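Local structure of beta-lactamase OXA-2 (Salmonella typhimurium, 1K38) at residues I123-A128 with Q148-F153; N127-T132 with E140-I145; V203-G208 with I239-P244. The protein hydrolyses the beta-lactam ring of penicillins such as oxacillin, as a class D serine beta-lactamase that confers antibiotic resistance. All coordinates share one frame; numbering follows the deposited sequence.

Contact 1 of 3, residues I123-A128 with Q148-F153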
loop_
_atom_site.group_PDB
_atom_site.type_symbol
_atom_site.label_atom_id
_atom_site.label_comp_id
_atom_site.label_asym_id
_atom_site.label_seq_id
_atom_site.Cartn_x
_atom_site.Cartn_y
_atom_site.Cartn_z
ATOM N N ILE A 123 -12.705 -18.161 9.856
ATOM C CA ILE A 123 -11.775 -18.059 8.735
ATOM C C ILE A 123 -11.071 -19.388 8.474
ATOM O O ILE A 123 -10.169 -19.461 7.645
ATOM C CB ILE A 123 -10.705 -16.950 8.936
ATOM C CG1 ILE A 123 -9.871 -17.221 10.189
ATOM C CG2 ILE A 123 -11.379 -15.587 9.032
ATOM C CD1 ILE A 123 -8.662 -16.298 10.318
ATOM N N ASP A 124 -11.490 -20.434 9.188
ATOM C CA ASP A 124 -10.923 -21.773 9.018
ATOM C C ASP A 124 -9.400 -21.701 8.929
ATOM O O ASP A 124 -8.792 -22.225 7.994
ATOM C CB ASP A 124 -11.513 -22.401 7.749
ATOM C CG ASP A 124 -11.077 -23.836 7.540
ATOM O OD1 ASP A 124 -11.101 -24.614 8.516
ATOM O OD2 ASP A 124 -10.728 -24.185 6.392
ATOM N N TYR A 125 -8.797 -21.059 9.926
ATOM C CA TYR A 125 -7.348 -20.855 9.979
ATOM C C TYR A 125 -6.585 -21.976 10.688
ATOM O O TYR A 125 -6.576 -22.060 11.914
ATOM C CB TYR A 125 -7.074 -19.505 10.654
ATOM C CG TYR A 125 -5.634 -19.034 10.624
ATOM C CD1 TYR A 125 -4.730 -19.418 11.610
ATOM C CD2 TYR A 125 -5.194 -18.158 9.631
ATOM C CE1 TYR A 125 -3.420 -18.931 11.615
ATOM C CE2 TYR A 125 -3.895 -17.671 9.626
ATOM C CZ TYR A 125 -3.014 -18.056 10.619
ATOM O OH TYR A 125 -1.739 -17.539 10.626
ATOM N N GLY A 126 -5.934 -22.829 9.900
ATOM C CA GLY A 126 -5.176 -23.932 10.473
ATOM C C GLY A 126 -6.043 -24.798 11.368
ATOM O O GLY A 126 -7.174 -25.121 11.008
ATOM N N ASN A 127 -5.528 -25.174 12.536
ATOM C CA ASN A 127 -6.313 -26.000 13.443
ATOM C C ASN A 127 -7.291 -25.156 14.261
ATOM O O ASN A 127 -8.051 -25.681 15.077
ATOM C CB ASN A 127 -5.400 -26.825 14.367
ATOM C CG ASN A 127 -4.499 -25.969 15.237
ATOM O OD1 ASN A 127 -4.664 -24.752 15.328
ATOM N ND2 ASN A 127 -3.539 -26.612 15.893
ATOM N N ALA A 128 -7.267 -23.846 14.023
ATOM C CA ALA A 128 -8.151 -22.897 14.698
ATOM C C ALA A 128 -8.252 -23.119 16.204
ATOM O O ALA A 128 -9.329 -22.975 16.784
ATOM C CB ALA A 128 -9.539 -22.961 14.073
ATOM N N GLN A 148 0.695 -24.433 2.928
ATOM C CA GLN A 148 -0.371 -24.442 1.940
ATOM C C GLN A 148 -1.606 -23.726 2.470
ATOM O O GLN A 148 -2.302 -23.039 1.718
ATOM C CB GLN A 148 -0.707 -25.877 1.513
ATOM C CG GLN A 148 0.324 -26.443 0.539
ATOM C CD GLN A 148 -0.187 -27.635 -0.250
ATOM O OE1 GLN A 148 -1.354 -27.678 -0.647
ATOM N NE2 GLN A 148 0.692 -28.600 -0.501
ATOM N N GLU A 149 -1.867 -23.869 3.765
ATOM C CA GLU A 149 -3.011 -23.201 4.375
ATOM C C GLU A 149 -2.788 -21.686 4.435
ATOM O O GLU A 149 -3.739 -20.908 4.336
ATOM C CB GLU A 149 -3.271 -23.774 5.769
ATOM C CG GLU A 149 -3.760 -25.213 5.728
ATOM C CD GLU A 149 -4.029 -25.784 7.101
ATOM O OE1 GLU A 149 -3.163 -25.637 7.984
ATOM O OE2 GLU A 149 -5.104 -26.392 7.293
ATOM N N GLN A 150 -1.534 -21.266 4.590
ATOM C CA GLN A 150 -1.229 -19.836 4.614
ATOM C C GLN A 150 -1.550 -19.253 3.240
ATOM O O GLN A 150 -2.093 -18.154 3.136
ATOM C CB GLN A 150 0.253 -19.594 4.934
ATOM C CG GLN A 150 0.650 -19.933 6.370
ATOM C CD GLN A 150 0.782 -18.709 7.266
ATOM O OE1 GLN A 150 0.116 -17.691 7.055
ATOM N NE2 GLN A 150 1.641 -18.808 8.280
ATOM N N ILE A 151 -1.205 -19.989 2.185
ATOM C CA ILE A 151 -1.474 -19.526 0.825
ATOM C C ILE A 151 -2.975 -19.341 0.636
ATOM O O ILE A 151 -3.419 -18.303 0.151
ATOM C CB ILE A 151 -0.958 -20.538 -0.231
ATOM C CG1 ILE A 151 0.576 -20.594 -0.207
ATOM C CG2 ILE A 151 -1.464 -20.147 -1.614
ATOM C CD1 ILE A 151 1.261 -19.372 -0.783
ATOM N N ALA A 152 -3.754 -20.344 1.028
ATOM C CA ALA A 152 -5.204 -20.264 0.883
ATOM C C ALA A 152 -5.764 -19.056 1.626
ATOM O O ALA A 152 -6.634 -18.354 1.113
ATOM C CB ALA A 152 -5.854 -21.547 1.393
ATOM N N PHE A 153 -5.263 -18.812 2.833
ATOM C CA PHE A 153 -5.714 -17.678 3.625
ATOM C C PHE A 153 -5.350 -16.353 2.954
ATOM O O PHE A 153 -6.181 -15.451 2.854
ATOM C CB PHE A 153 -5.093 -17.725 5.023
ATOM C CG PHE A 153 -5.291 -16.463 5.806
ATOM C CD1 PHE A 153 -6.545 -16.136 6.310
ATOM C CD2 PHE A 153 -4.235 -15.576 5.998
ATOM C CE1 PHE A 153 -6.748 -14.944 6.990
ATOM C CE2 PHE A 153 -4.427 -14.379 6.678
ATOM C CZ PHE A 153 -5.692 -14.062 7.175
HETATM O O HOH W 1 -1.095 -15.801 8.679
#
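Tyr125 and Phe153 form the aromatic centre of this contact between the loop 123-128 and one side of helix 147-158. It is a T-shaped stack: the ring planes stand at 86°, the centroids lie 5.4 Å apart, and the CD2/CE2 edge of Tyr125 addresses one face of Phe153, with Tyr125 CD2 coming within 4.1 Å of Phe153 CD1. Beside the stack, the CD1 methyl of Ile123 lies 4.1 Å from Phe153 CE1, approaching that ring at a slant. Tyr125 has CG trans to its own amide nitrogen (chi1 -172°), which carries the ring across to the helix.

Polar contact at the far end of Tyr125 runs through water. Tyr125 OH donates to a water 2.7 Å away that lies in the plane of its ring, and this water donates to Gln150 OE1 at 2.8 Å. The two side-chain oxygens are 4.0 Å apart, too far to bond directly. Gln150 NE2 is held by Thr52 OG1, so the amide has a partner at both ends.

Glu149 meets Gly126 by packing alone: Glu149 OE1 sits 3.6 Å from Gly126 CA. Gly126 is the second residue of the type II' turn from Tyr125 to Ala128, which is closed by Ala128 N on Tyr125 O. The Glu149 carboxylate finds its polar partners elsewhere, a salt bridge from OE2 to Arg46 and a hydrogen bond from Ser146 N to OE1.

Ring packing and one bridging water carry the contact, with no direct hydrogen bond between the segments. Thr52 follows Ser51, the predicted acyl-ester serine, and the Tyr125 side chain lies about 9 Å from that of Ser51; the buried stack and water bridge lie close to the probable active site, consistent with a second-shell position.

Contact 2 of 3, residues N127-T132 with E140-I145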
loop_
_atom_site.group_PDB
_atom_site.type_symbol
_atom_site.label_atom_id
_atom_site.label_comp_id
_atom_site.label_asym_id
_atom_site.label_seq_id
_atom_site.Cartn_x
_atom_site.Cartn_y
_atom_site.Cartn_z
ATOM N N ASN A 127 -5.528 -25.174 12.536
ATOM C CA ASN A 127 -6.313 -26.000 13.443
ATOM C C ASN A 127 -7.291 -25.156 14.261
ATOM O O ASN A 127 -8.051 -25.681 15.077
ATOM C CB ASN A 127 -5.400 -26.825 14.367
ATOM C CG ASN A 127 -4.499 -25.969 15.237
ATOM O OD1 ASN A 127 -4.664 -24.752 15.328
ATOM N ND2 ASN A 127 -3.539 -26.612 15.893
ATOM N N ALA A 128 -7.267 -23.846 14.023
ATOM C CA ALA A 128 -8.151 -22.897 14.698
ATOM C C ALA A 128 -8.252 -23.119 16.204
ATOM O O ALA A 128 -9.329 -22.975 16.784
ATOM C CB ALA A 128 -9.539 -22.961 14.073
ATOM N N ASP A 129 -7.128 -23.444 16.836
ATOM C CA ASP A 129 -7.098 -23.706 18.273
ATOM C C ASP A 129 -6.283 -22.661 19.036
ATOM O O ASP A 129 -5.055 -22.681 19.006
ATOM C CB ASP A 129 -6.500 -25.089 18.523
ATOM C CG ASP A 129 -6.698 -25.561 19.948
ATOM O OD1 ASP A 129 -6.717 -24.709 20.860
ATOM O OD2 ASP A 129 -6.824 -26.786 20.153
ATOM N N PRO A 130 -6.961 -21.737 19.737
ATOM C CA PRO A 130 -6.261 -20.698 20.496
ATOM C C PRO A 130 -5.948 -21.071 21.946
ATOM O O PRO A 130 -5.655 -20.195 22.762
ATOM C CB PRO A 130 -7.214 -19.520 20.404
ATOM C CG PRO A 130 -8.532 -20.198 20.537
ATOM C CD PRO A 130 -8.397 -21.418 19.633
ATOM N N SER A 131 -6.016 -22.358 22.271
ATOM C CA SER A 131 -5.714 -22.802 23.627
ATOM C C SER A 131 -4.279 -22.393 23.945
ATOM O O SER A 131 -3.404 -22.468 23.080
ATOM C CB SER A 131 -5.859 -24.322 23.738
ATOM O OG SER A 131 -7.182 -24.731 23.439
ATOM N N THR A 132 -4.037 -21.955 25.176
ATOM C CA THR A 132 -2.698 -21.532 25.572
ATOM C C THR A 132 -2.524 -21.533 27.086
ATOM O O THR A 132 -3.491 -21.388 27.832
ATOM C CB THR A 132 -2.388 -20.120 25.029
ATOM O OG1 THR A 132 -1.077 -19.721 25.444
ATOM C CG2 THR A 132 -3.404 -19.108 25.541
ATOM N N GLU A 140 3.368 -19.678 21.427
ATOM C CA GLU A 140 3.624 -20.849 22.261
ATOM C C GLU A 140 2.357 -21.643 22.558
ATOM O O GLU A 140 2.376 -22.587 23.351
ATOM C CB GLU A 140 4.297 -20.419 23.571
ATOM C CG GLU A 140 3.707 -19.165 24.211
ATOM C CD GLU A 140 2.339 -19.384 24.832
ATOM O OE1 GLU A 140 1.702 -18.383 25.230
ATOM O OE2 GLU A 140 1.899 -20.549 24.934
ATOM N N GLY A 141 1.260 -21.260 21.911
ATOM C CA GLY A 141 -0.005 -21.938 22.124
ATOM C C GLY A 141 -0.221 -23.145 21.230
ATOM O O GLY A 141 0.719 -23.670 20.634
ATOM N N SER A 142 -1.473 -23.576 21.130
ATOM C CA SER A 142 -1.830 -24.742 20.330
ATOM C C SER A 142 -2.058 -24.447 18.852
ATOM O O SER A 142 -2.105 -25.368 18.038
ATOM C CB SER A 142 -3.092 -25.395 20.902
ATOM O OG SER A 142 -2.912 -25.761 22.261
ATOM N N LEU A 143 -2.201 -23.172 18.506
ATOM C CA LEU A 143 -2.454 -22.791 17.118
ATOM C C LEU A 143 -1.351 -23.214 16.144
ATOM O O LEU A 143 -0.165 -22.981 16.386
ATOM C CB LEU A 143 -2.670 -21.276 17.019
ATOM C CG LEU A 143 -3.139 -20.775 15.649
ATOM C CD1 LEU A 143 -4.483 -21.391 15.297
ATOM C CD2 LEU A 143 -3.247 -19.258 15.678
ATOM N N ALA A 144 -1.755 -23.838 15.042
ATOM C CA ALA A 144 -0.805 -24.292 14.029
ATOM C C ALA A 144 -1.439 -24.246 12.643
ATOM O O ALA A 144 -2.638 -24.485 12.488
ATOM C CB ALA A 144 -0.335 -25.708 14.349
ATOM N N ILE A 145 -0.621 -23.952 11.636
ATOM C CA ILE A 145 -1.092 -23.844 10.258
ATOM C C ILE A 145 0.032 -24.224 9.287
ATOM O O ILE A 145 1.207 -24.020 9.586
ATOM C CB ILE A 145 -1.575 -22.390 9.988
ATOM C CG1 ILE A 145 -2.190 -22.277 8.594
ATOM C CG2 ILE A 145 -0.409 -21.418 10.166
ATOM C CD1 ILE A 145 -2.896 -20.942 8.343
#
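An Asx turn at Asn127 organises this pairing of two irregular arms of the loop between helices 113-122 and 147-158. Asn127 N bonds to Ala144 O at 3.0 Å, and the Asn127 amide bonds to the facing backbone: OD1 accepts from Ala144 N at 3.1 Å, while ND2 gives a hydrogen to Ser142 O at 2.9 Å, with that oxygen close to the amide plane. Asp129 N, the Asx-turn donor, reaches OD1 from the opposite face to Ala144 N; both donors stand well out of the carbonyl plane (52° and 44°). The CD1 methyl of Leu143 packs 3.4 Å from this same Asn127 OD1.

Asp129 makes a second Asx turn. Its OD1 accepts from Ser131 N at 2.8 Å and, through the syn lone pair, from Ser131 OG at 2.6 Å, so two bonds grip this one oxygen. Ser142 N then bonds to Ser131 O at 3.0 Å, nearly in line with the carbonyl. At the outer end Thr132 OG1 makes a weak bond to Glu140 OE2.

Beyond the arms, Ser131 OG bonds to Arg117 and Pro130 rests on Leu120, both of helix 113-122, while Leu143 packs on Phe53 and Ile145 pairs through its backbone with Tyr47.

Contact 3 of 3, residues V203-G208 with I239-P244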
loop_
_atom_site.group_PDB
_atom_site.type_symbol
_atom_site.label_atom_id
_atom_site.label_comp_id
_atom_site.label_asym_id
_atom_site.label_seq_id
_atom_site.Cartn_x
_atom_site.Cartn_y
_atom_site.Cartn_z
ATOM N N VAL A 203 3.442 -10.842 -4.163
ATOM C CA VAL A 203 3.911 -9.694 -4.914
ATOM C C VAL A 203 2.888 -9.499 -6.029
ATOM O O VAL A 203 2.572 -10.434 -6.771
ATOM C CB VAL A 203 5.324 -9.921 -5.505
ATOM C CG1 VAL A 203 5.331 -11.137 -6.404
ATOM C CG2 VAL A 203 5.766 -8.672 -6.257
ATOM N N GLU A 204 2.349 -8.287 -6.124
ATOM C CA GLU A 204 1.346 -7.984 -7.140
ATOM C C GLU A 204 1.956 -7.328 -8.355
ATOM O O GLU A 204 2.768 -6.408 -8.235
ATOM C CB GLU A 204 0.283 -7.025 -6.599
ATOM C CG GLU A 204 -0.147 -7.276 -5.193
ATOM C CD GLU A 204 -1.213 -6.304 -4.730
ATOM O OE1 GLU A 204 -1.342 -5.210 -5.324
ATOM O OE2 GLU A 204 -1.912 -6.626 -3.756
ATOM N N TRP A 205 1.529 -7.796 -9.522
ATOM C CA TRP A 205 1.972 -7.259 -10.798
ATOM C C TRP A 205 0.720 -6.902 -11.594
ATOM O O TRP A 205 -0.386 -7.293 -11.230
ATOM C CB TRP A 205 2.796 -8.295 -11.565
ATOM C CG TRP A 205 4.126 -8.554 -10.944
ATOM C CD1 TRP A 205 4.424 -9.495 -9.999
ATOM C CD2 TRP A 205 5.335 -7.830 -11.185
ATOM N NE1 TRP A 205 5.746 -9.400 -9.638
ATOM C CE2 TRP A 205 6.328 -8.386 -10.349
ATOM C CE3 TRP A 205 5.676 -6.760 -12.025
ATOM C CZ2 TRP A 205 7.645 -7.910 -10.327
ATOM C CZ3 TRP A 205 6.981 -6.287 -12.004
ATOM C CH2 TRP A 205 7.950 -6.862 -11.158
ATOM N N PRO A 206 0.878 -6.150 -12.689
ATOM C CA PRO A 206 -0.281 -5.770 -13.500
ATOM C C PRO A 206 -1.127 -6.946 -13.999
ATOM O O PRO A 206 -2.340 -6.821 -14.138
ATOM C CB PRO A 206 0.352 -4.988 -14.645
ATOM C CG PRO A 206 1.518 -4.326 -13.983
ATOM C CD PRO A 206 2.093 -5.457 -13.154
ATOM N N THR A 207 -0.491 -8.086 -14.256
ATOM C CA THR A 207 -1.203 -9.257 -14.767
ATOM C C THR A 207 -1.685 -10.236 -13.699
ATOM O O THR A 207 -2.376 -11.206 -14.009
ATOM C CB THR A 207 -0.334 -10.038 -15.778
ATOM O OG1 THR A 207 0.866 -10.489 -15.139
ATOM C CG2 THR A 207 0.033 -9.153 -16.959
ATOM N N GLY A 208 -1.330 -9.982 -12.445
ATOM C CA GLY A 208 -1.748 -10.877 -11.380
ATOM C C GLY A 208 -0.770 -10.904 -10.223
ATOM O O GLY A 208 0.297 -10.292 -10.284
ATOM N N ILE A 239 11.612 -16.690 -11.242
ATOM C CA ILE A 239 10.404 -16.799 -12.055
ATOM C C ILE A 239 9.894 -15.411 -12.430
ATOM O O ILE A 239 8.718 -15.224 -12.742
ATOM C CB ILE A 239 9.283 -17.597 -11.343
ATOM C CG1 ILE A 239 8.837 -16.884 -10.064
ATOM C CG2 ILE A 239 9.777 -18.998 -11.023
ATOM C CD1 ILE A 239 7.647 -17.551 -9.393
ATOM N N GLU A 240 10.801 -14.440 -12.392
ATOM C CA GLU A 240 10.496 -13.059 -12.741
ATOM C C GLU A 240 9.314 -12.468 -11.975
ATOM O O GLU A 240 8.493 -11.743 -12.540
ATOM C CB GLU A 240 10.260 -12.950 -14.255
ATOM C CG GLU A 240 11.500 -13.278 -15.081
ATOM C CD GLU A 240 11.267 -13.158 -16.578
ATOM O OE1 GLU A 240 10.700 -12.136 -17.011
ATOM O OE2 GLU A 240 11.663 -14.080 -17.321
ATOM N N ALA A 241 9.237 -12.782 -10.685
ATOM C CA ALA A 241 8.171 -12.273 -9.822
ATOM C C ALA A 241 8.697 -11.100 -8.995
ATOM O O ALA A 241 7.968 -10.495 -8.209
ATOM C CB ALA A 241 7.664 -13.373 -8.910
ATOM N N LEU A 242 9.983 -10.808 -9.164
ATOM C CA LEU A 242 10.641 -9.690 -8.501
ATOM C C LEU A 242 11.676 -9.169 -9.487
ATOM O O LEU A 242 12.242 -9.943 -10.259
ATOM C CB LEU A 242 11.343 -10.121 -7.210
ATOM C CG LEU A 242 10.539 -10.113 -5.908
ATOM C CD1 LEU A 242 11.457 -10.518 -4.760
ATOM C CD2 LEU A 242 9.957 -8.726 -5.654
ATOM N N PRO A 243 11.932 -7.852 -9.481
ATOM C CA PRO A 243 12.915 -7.267 -10.398
ATOM C C PRO A 243 14.301 -7.876 -10.207
ATOM O O PRO A 243 14.720 -8.151 -9.082
ATOM C CB PRO A 243 12.883 -5.783 -10.039
ATOM C CG PRO A 243 11.472 -5.582 -9.561
ATOM C CD PRO A 243 11.256 -6.803 -8.699
ATOM N N PRO A 244 15.034 -8.094 -11.310
ATOM C CA PRO A 244 16.377 -8.675 -11.245
ATOM C C PRO A 244 17.410 -7.709 -10.666
ATOM O O PRO A 244 17.912 -7.978 -9.555
ATOM C CB PRO A 244 16.663 -9.025 -12.702
ATOM C CG PRO A 244 15.961 -7.931 -13.440
ATOM C CD PRO A 244 14.638 -7.842 -12.707
#
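The indole of Trp205 projects from the end of strand 196-205 and sets its pyrrole edge against the carbonyl of Ala241. Trp205 NE1 donates to Ala241 O at 2.9 Å with an N-H...O angle of 145°. The oxygen lies in the indole plane, but the donor stands 54° above the carbonyl plane, so the bond is flat to the ring and steep to the peptide.

This oxygen is the bump of the contact. It fits between the indole edge and the two methyls of Val203, with Val203 CG1 3.3 Å and Val203 CG2 3.5 Å from Ala241 O. Val203 holds CG2 trans to its backbone nitrogen and puts CG1 between the backbone N and the carbonyl carbon (chi1 58°), which is how both branches come to face the oxygen.

Ala241 completes the Schellman motif that ends helix 226-238, its N bonding to Leu236 O, with Glu240 as the C' residue with positive phi. The chain leaving the helix is thereby brought against side chains near the turn end of the hairpin of strands 196-205 and 208-217, whose type I turn spans Trp205 to Gly208.

Further along, Pro243 CG meets the benzo end of the indole at Trp205 CH2, 4.1 Å away, and Leu242 CD2 reaches Val203 CG2 at 4.2 Å. Trp184 stacks on the Trp205 ring, and Arg29 makes a cation-pi contact with it while also bonding the carbonyls of Ile239 and Glu240.

Contacts 1 and 2 overlap in the chain, sharing Asn127 and Ala128: in contact 1 they lie in a turn, and in contact 2 Asn127 supplies much of the pairing. Their centres are about 12 Å apart, and Ile145 of contact 2 packs on Tyr125, Gly126 and Gln150 of contact 1. Contact 1 is buried and mainly aromatic with a water bridge, whereas contact 2 lies at the surface and is built of direct hydrogen bonds. Contact 3 is also buried, but joins the sheet to the C-terminal tail and combines one indole N-H hydrogen bond with apolar packing. Its centre is about 33 Å from that of contact 2, on the opposite side of the chain's centre.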